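Local coordinates for type II secretion pathway related protein (Escherichia coli, PDB 3SOL) that probably acts as the pilotin of the type II secretion system, the partner that pilots the secretin toward the outer membrane, at residues 36-39 against 40-44; 70-73 against 74-78. All blocks are in the same frame, centred on the assembly; numbering follows the deposited sequence.

Contact 1 of 2, residues 36-39 against 40-44; sequences LNVA and NRIAI
Val-38 carries the side-chain part of this helical contact, its CG1 methyl meeting Arg-41 three residues on and Ile-42 four residues on. CG1 stands anti to the backbone N (chi1 171°), which swings this branch beside the carbonyl carbon and along the helix toward both partners. Val-38 and Arg-41 run side by side and point the same way. The arginine leaves the backbone extended, then bends at chi3 (61°), and this turn brings the guanidinium back alongside the valine. NH2 ends 3.6 Å from Val-38 CG1, approaching obliquely, while one face of the guanidinium looks from a distance toward Val-38 O. The charged end has its partner elsewhere: NH2 makes a salt bridge with Glu-91 of helix 86-93, and the valine methyl lies beside an ion pair that joins two helices. Ile-42 meets Val-38 differently, the two side chains crossing at a slant with CD1 4.0 Å from Val-38 CG1. Ile-42 CG1 lies closer to the backbone, 3.2 Å from Val-38 O.

All of this is one stretch of alpha-helix within the all-helical pilotin domain, with regular i to i+4 backbone bonds. Ile-42 N reaches Val-38 O at 2.8 Å in a nearly straight bond (172°), and Ala-43 N reaches Ala-39 O at 2.9 Å. Earlier in the same run, Asn-40 N donates to Leu-36 O and Arg-41 N to Asn-37 O. The side chains divide by direction: Val-38 and Ile-42 both rest on Phe-88 of helix 86-93, whereas the small Ala-39 fits against Met-10 and Val-14 of helix 5-23. Leu-36 packs on Ile-56 and, like Asn-40, touches Gln-53 of helix 53-69.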
loop_
_atom_site.group_PDB
_atom_site.type_symbol
_atom_site.label_atom_id
_atom_site.label_comp_id
_atom_site.label_asym_id
_atom_site.label_seq_id
_atom_site.Cartn_x
_atom_site.Cartn_y
_atom_site.Cartn_z
ATOM N N LEU A 36 -7.599 1.592 2.210
ATOM C CA LEU A 36 -8.188 0.246 2.301
ATOM C C LEU A 36 -9.489 0.123 1.503
ATOM O O LEU A 36 -9.719 -0.907 0.847
ATOM C CB LEU A 36 -8.374 -0.156 3.770
ATOM C CG LEU A 36 -7.068 -0.488 4.495
ATOM C CD1 LEU A 36 -7.285 -0.610 5.994
ATOM C CD2 LEU A 36 -6.481 -1.792 3.935
ATOM N N ASN A 37 -10.327 1.163 1.539
ATOM C CA ASN A 37 -11.572 1.199 0.751
ATOM C C ASN A 37 -11.278 1.079 -0.733
ATOM O O ASN A 37 -11.975 0.374 -1.454
ATOM C CB ASN A 37 -12.350 2.509 0.957
ATOM C CG ASN A 37 -12.980 2.629 2.342
ATOM O OD1 ASN A 37 -13.074 1.654 3.091
ATOM N ND2 ASN A 37 -13.408 3.849 2.694
ATOM N N VAL A 38 -10.258 1.803 -1.178
ATOM C CA VAL A 38 -9.853 1.807 -2.573
ATOM C C VAL A 38 -9.245 0.456 -2.968
ATOM O O VAL A 38 -9.527 -0.058 -4.051
ATOM C CB VAL A 38 -8.875 2.960 -2.858
ATOM C CG1 VAL A 38 -8.286 2.841 -4.264
ATOM C CG2 VAL A 38 -9.583 4.303 -2.681
ATOM N N ALA A 39 -8.445 -0.129 -2.084
ATOM C CA ALA A 39 -7.928 -1.488 -2.295
ATOM C C ALA A 39 -9.058 -2.516 -2.390
ATOM O O ALA A 39 -8.991 -3.437 -3.202
ATOM C CB ALA A 39 -6.954 -1.871 -1.181
ATOM N N ASN A 40 -10.090 -2.355 -1.559
ATOM C CA ASN A 40 -11.269 -3.227 -1.584
ATOM C C ASN A 40 -12.062 -3.038 -2.876
ATOM O O ASN A 40 -12.502 -4.016 -3.493
ATOM C CB ASN A 40 -12.164 -2.959 -0.363
ATOM C CG ASN A 40 -13.310 -3.973 -0.219
ATOM O OD1 ASN A 40 -13.151 -5.164 -0.480
ATOM N ND2 ASN A 40 -14.467 -3.489 0.209
ATOM N N ARG A 41 -12.245 -1.783 -3.278
ATOM C CA ARG A 41 -12.852 -1.467 -4.564
ATOM C C ARG A 41 -12.077 -2.149 -5.702
ATOM O O ARG A 41 -12.650 -2.910 -6.490
ATOM C CB ARG A 41 -12.898 0.052 -4.770
ATOM C CG ARG A 41 -13.557 0.479 -6.078
ATOM C CD ARG A 41 -13.637 2.002 -6.244
ATOM N NE ARG A 41 -12.328 2.665 -6.258
ATOM C CZ ARG A 41 -11.451 2.633 -7.264
ATOM N NH1 ARG A 41 -11.700 1.940 -8.376
ATOM N NH2 ARG A 41 -10.300 3.294 -7.154
ATOM N N ILE A 42 -10.775 -1.878 -5.769
ATOM C CA ILE A 42 -9.892 -2.456 -6.796
ATOM C C ILE A 42 -10.009 -3.984 -6.871
ATOM O O ILE A 42 -10.245 -4.527 -7.949
ATOM C CB ILE A 42 -8.416 -2.063 -6.565
ATOM C CG1 ILE A 42 -8.187 -0.586 -6.913
ATOM C CG2 ILE A 42 -7.488 -2.926 -7.412
ATOM C CD1 ILE A 42 -6.825 -0.093 -6.540
ATOM N N ALA A 43 -9.854 -4.659 -5.729
ATOM C CA ALA A 43 -10.003 -6.129 -5.634
ATOM C C ALA A 43 -11.328 -6.627 -6.210
ATOM O O ALA A 43 -11.348 -7.595 -6.973
ATOM C CB ALA A 43 -9.871 -6.593 -4.179
ATOM N N ILE A 44 -12.424 -5.968 -5.834
ATOM C CA ILE A 44 -13.765 -6.342 -6.303
ATOM C C ILE A 44 -13.916 -6.144 -7.817
ATOM O O ILE A 44 -14.591 -6.928 -8.481
ATOM C CB ILE A 44 -14.871 -5.572 -5.538
ATOM C CG1 ILE A 44 -14.934 -6.058 -4.089
ATOM C CG2 ILE A 44 -16.250 -5.764 -6.205
ATOM C CD1 ILE A 44 -16.046 -5.433 -3.283
#

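Contact 2 of 2, residues 70-73 against 74-78; sequences DSTP and EYIKC
Lys-77 NZ reaches back from the first turn of helix 74-84 to Asp-70 O, a 2.8 Å hydrogen bond to the loop that precedes the helix. The same ammonium forms a salt bridge with Glu-74 OE2 (2.7 Å), which it meets on the syn side. Leu-67 O and Tyr-19 OH are also hydrogen-bonded to NZ, so a largely buried charge is well supplied with partners. Glu-74, bent at chi2 (-61°), curls its carboxylate back toward the loop; OE1 bonds to Tyr-19 OH, and a water donates to both OE2 and Thr-72 O.

Asp-70 OD1 organises the loop itself. It accepts from Thr-72 N at 2.8 Å, closing an Asx turn, and from Thr-72 OG1; the amide comes from the anti side of the carboxylate and the hydroxyl from the syn side. At the N-cap, Pro-73 O accepts from Lys-77 N at 3.1 Å, closing the first turn, and more weakly from Ile-76 N.

The lysine chain, fully stretched past CG, passes Asp-70 in the opposite direction and lays CE 3.3 Å from Thr-72 O. Farther out, Thr-72 CG2 meets Ile-76 CG2 at 3.7 Å, the two side chains set roughly perpendicular. The Pro-73 ring lies alongside Ile-76, CG against CD1, while its CB approaches the Tyr-75 ring obliquely.

This turn joins the end of helix 53-69 to the start of helix 74-84, beside Tyr-19 of helix 5-23, and Cys-78 pins the new helix to Cys-24 through a disulfide.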
loop_
_atom_site.group_PDB
_atom_site.type_symbol
_atom_site.label_atom_id
_atom_site.label_comp_id
_atom_site.label_asym_id
_atom_site.label_seq_id
_atom_site.Cartn_x
_atom_site.Cartn_y
_atom_site.Cartn_z
ATOM N N ASP A 70 14.509 -3.305 6.454
ATOM C CA ASP A 70 15.364 -3.473 5.265
ATOM C C ASP A 70 16.470 -2.416 5.304
ATOM O O ASP A 70 16.196 -1.260 5.597
ATOM C CB ASP A 70 14.498 -3.330 4.011
ATOM C CG ASP A 70 15.258 -3.539 2.733
ATOM O OD1 ASP A 70 16.058 -2.660 2.362
ATOM O OD2 ASP A 70 15.033 -4.582 2.083
ATOM N N SER A 71 17.713 -2.829 5.025
ATOM C CA SER A 71 18.884 -1.946 5.132
ATOM C C SER A 71 19.117 -1.006 3.931
ATOM O O SER A 71 20.045 -0.197 3.961
ATOM C CB SER A 71 20.154 -2.774 5.361
ATOM O OG SER A 71 20.464 -3.491 4.184
ATOM N N THR A 72 18.295 -1.092 2.887
ATOM C CA THR A 72 18.301 -0.074 1.836
ATOM C C THR A 72 18.199 1.320 2.471
ATOM O O THR A 72 17.405 1.539 3.389
ATOM C CB THR A 72 17.139 -0.271 0.854
ATOM O OG1 THR A 72 17.168 -1.612 0.349
ATOM C CG2 THR A 72 17.201 0.722 -0.290
ATOM N N PRO A 73 19.006 2.271 2.003
ATOM C CA PRO A 73 18.848 3.639 2.504
ATOM C C PRO A 73 17.424 4.135 2.413
ATOM O O PRO A 73 16.726 3.875 1.427
ATOM C CB PRO A 73 19.780 4.450 1.597
ATOM C CG PRO A 73 20.850 3.489 1.271
ATOM C CD PRO A 73 20.173 2.148 1.114
ATOM N N GLU A 74 16.972 4.830 3.456
ATOM C CA GLU A 74 15.579 5.242 3.504
ATOM C C GLU A 74 15.201 6.115 2.293
ATOM O O GLU A 74 14.111 5.972 1.751
ATOM C CB GLU A 74 15.294 5.995 4.802
ATOM C CG GLU A 74 15.437 5.169 6.059
ATOM C CD GLU A 74 14.475 3.999 6.072
ATOM O OE1 GLU A 74 13.281 4.257 5.867
ATOM O OE2 GLU A 74 14.938 2.851 6.260
ATOM N N TYR A 75 16.089 7.009 1.859
ATOM C CA TYR A 75 15.739 7.904 0.757
ATOM C C TYR A 75 15.524 7.096 -0.535
ATOM O O TYR A 75 14.699 7.484 -1.367
ATOM C CB TYR A 75 16.760 9.039 0.560
ATOM C CG TYR A 75 17.955 8.688 -0.292
ATOM C CD1 TYR A 75 17.959 8.963 -1.674
ATOM C CD2 TYR A 75 19.076 8.101 0.256
ATOM C CE1 TYR A 75 19.047 8.632 -2.485
ATOM C CE2 TYR A 75 20.190 7.760 -0.559
ATOM C CZ TYR A 75 20.148 8.029 -1.932
ATOM O OH TYR A 75 21.230 7.715 -2.710
ATOM N N ILE A 76 16.240 5.979 -0.699
ATOM C CA ILE A 76 16.062 5.135 -1.893
ATOM C C ILE A 76 14.732 4.406 -1.837
ATOM O O ILE A 76 14.033 4.276 -2.859
ATOM C CB ILE A 76 17.253 4.154 -2.064
ATOM C CG1 ILE A 76 18.469 4.966 -2.490
ATOM C CG2 ILE A 76 16.965 3.054 -3.137
ATOM C CD1 ILE A 76 19.795 4.211 -2.505
ATOM N N LYS A 77 14.348 3.960 -0.634
ATOM C CA LYS A 77 13.007 3.373 -0.435
ATOM C C LYS A 77 11.942 4.351 -0.904
ATOM O O LYS A 77 11.026 3.971 -1.657
ATOM C CB LYS A 77 12.746 3.033 1.032
ATOM C CG LYS A 77 13.647 1.948 1.600
ATOM C CD LYS A 77 13.311 1.656 3.052
ATOM C CE LYS A 77 14.259 0.651 3.661
ATOM N NZ LYS A 77 14.067 0.518 5.150
ATOM N N CYS A 78 12.060 5.598 -0.443
ATOM C CA CYS A 78 11.120 6.658 -0.838
ATOM C C CYS A 78 11.083 6.837 -2.355
ATOM O O CYS A 78 10.003 6.902 -2.959
ATOM C CB CYS A 78 11.476 7.970 -0.170
ATOM S SG CYS A 78 11.287 7.969 1.633
HETATM O O HOH W 1 17.570 2.094 5.939
#

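In the fold
From the N terminus, helix 5-23 comes first and supplies residues that touch both sites. Contact 1 lies wholly inside helix 32-45 and closes no loop; through side chains on several of its faces it brings helices 5-23, 53-69 and 86-93 together around that helix. The chain then runs through helix 53-69 to contact 2, where residues 70-73 and 74-78 close the short connection into helix 74-84, and whose last residue, Cys-78, carries the disulfide to Cys-24. The two contacts follow in series, neither nested nor crossed. The centres of contact 1 and contact 2 lie about 27 Å apart on opposite sides of the chain's centre, and the contacts do not touch.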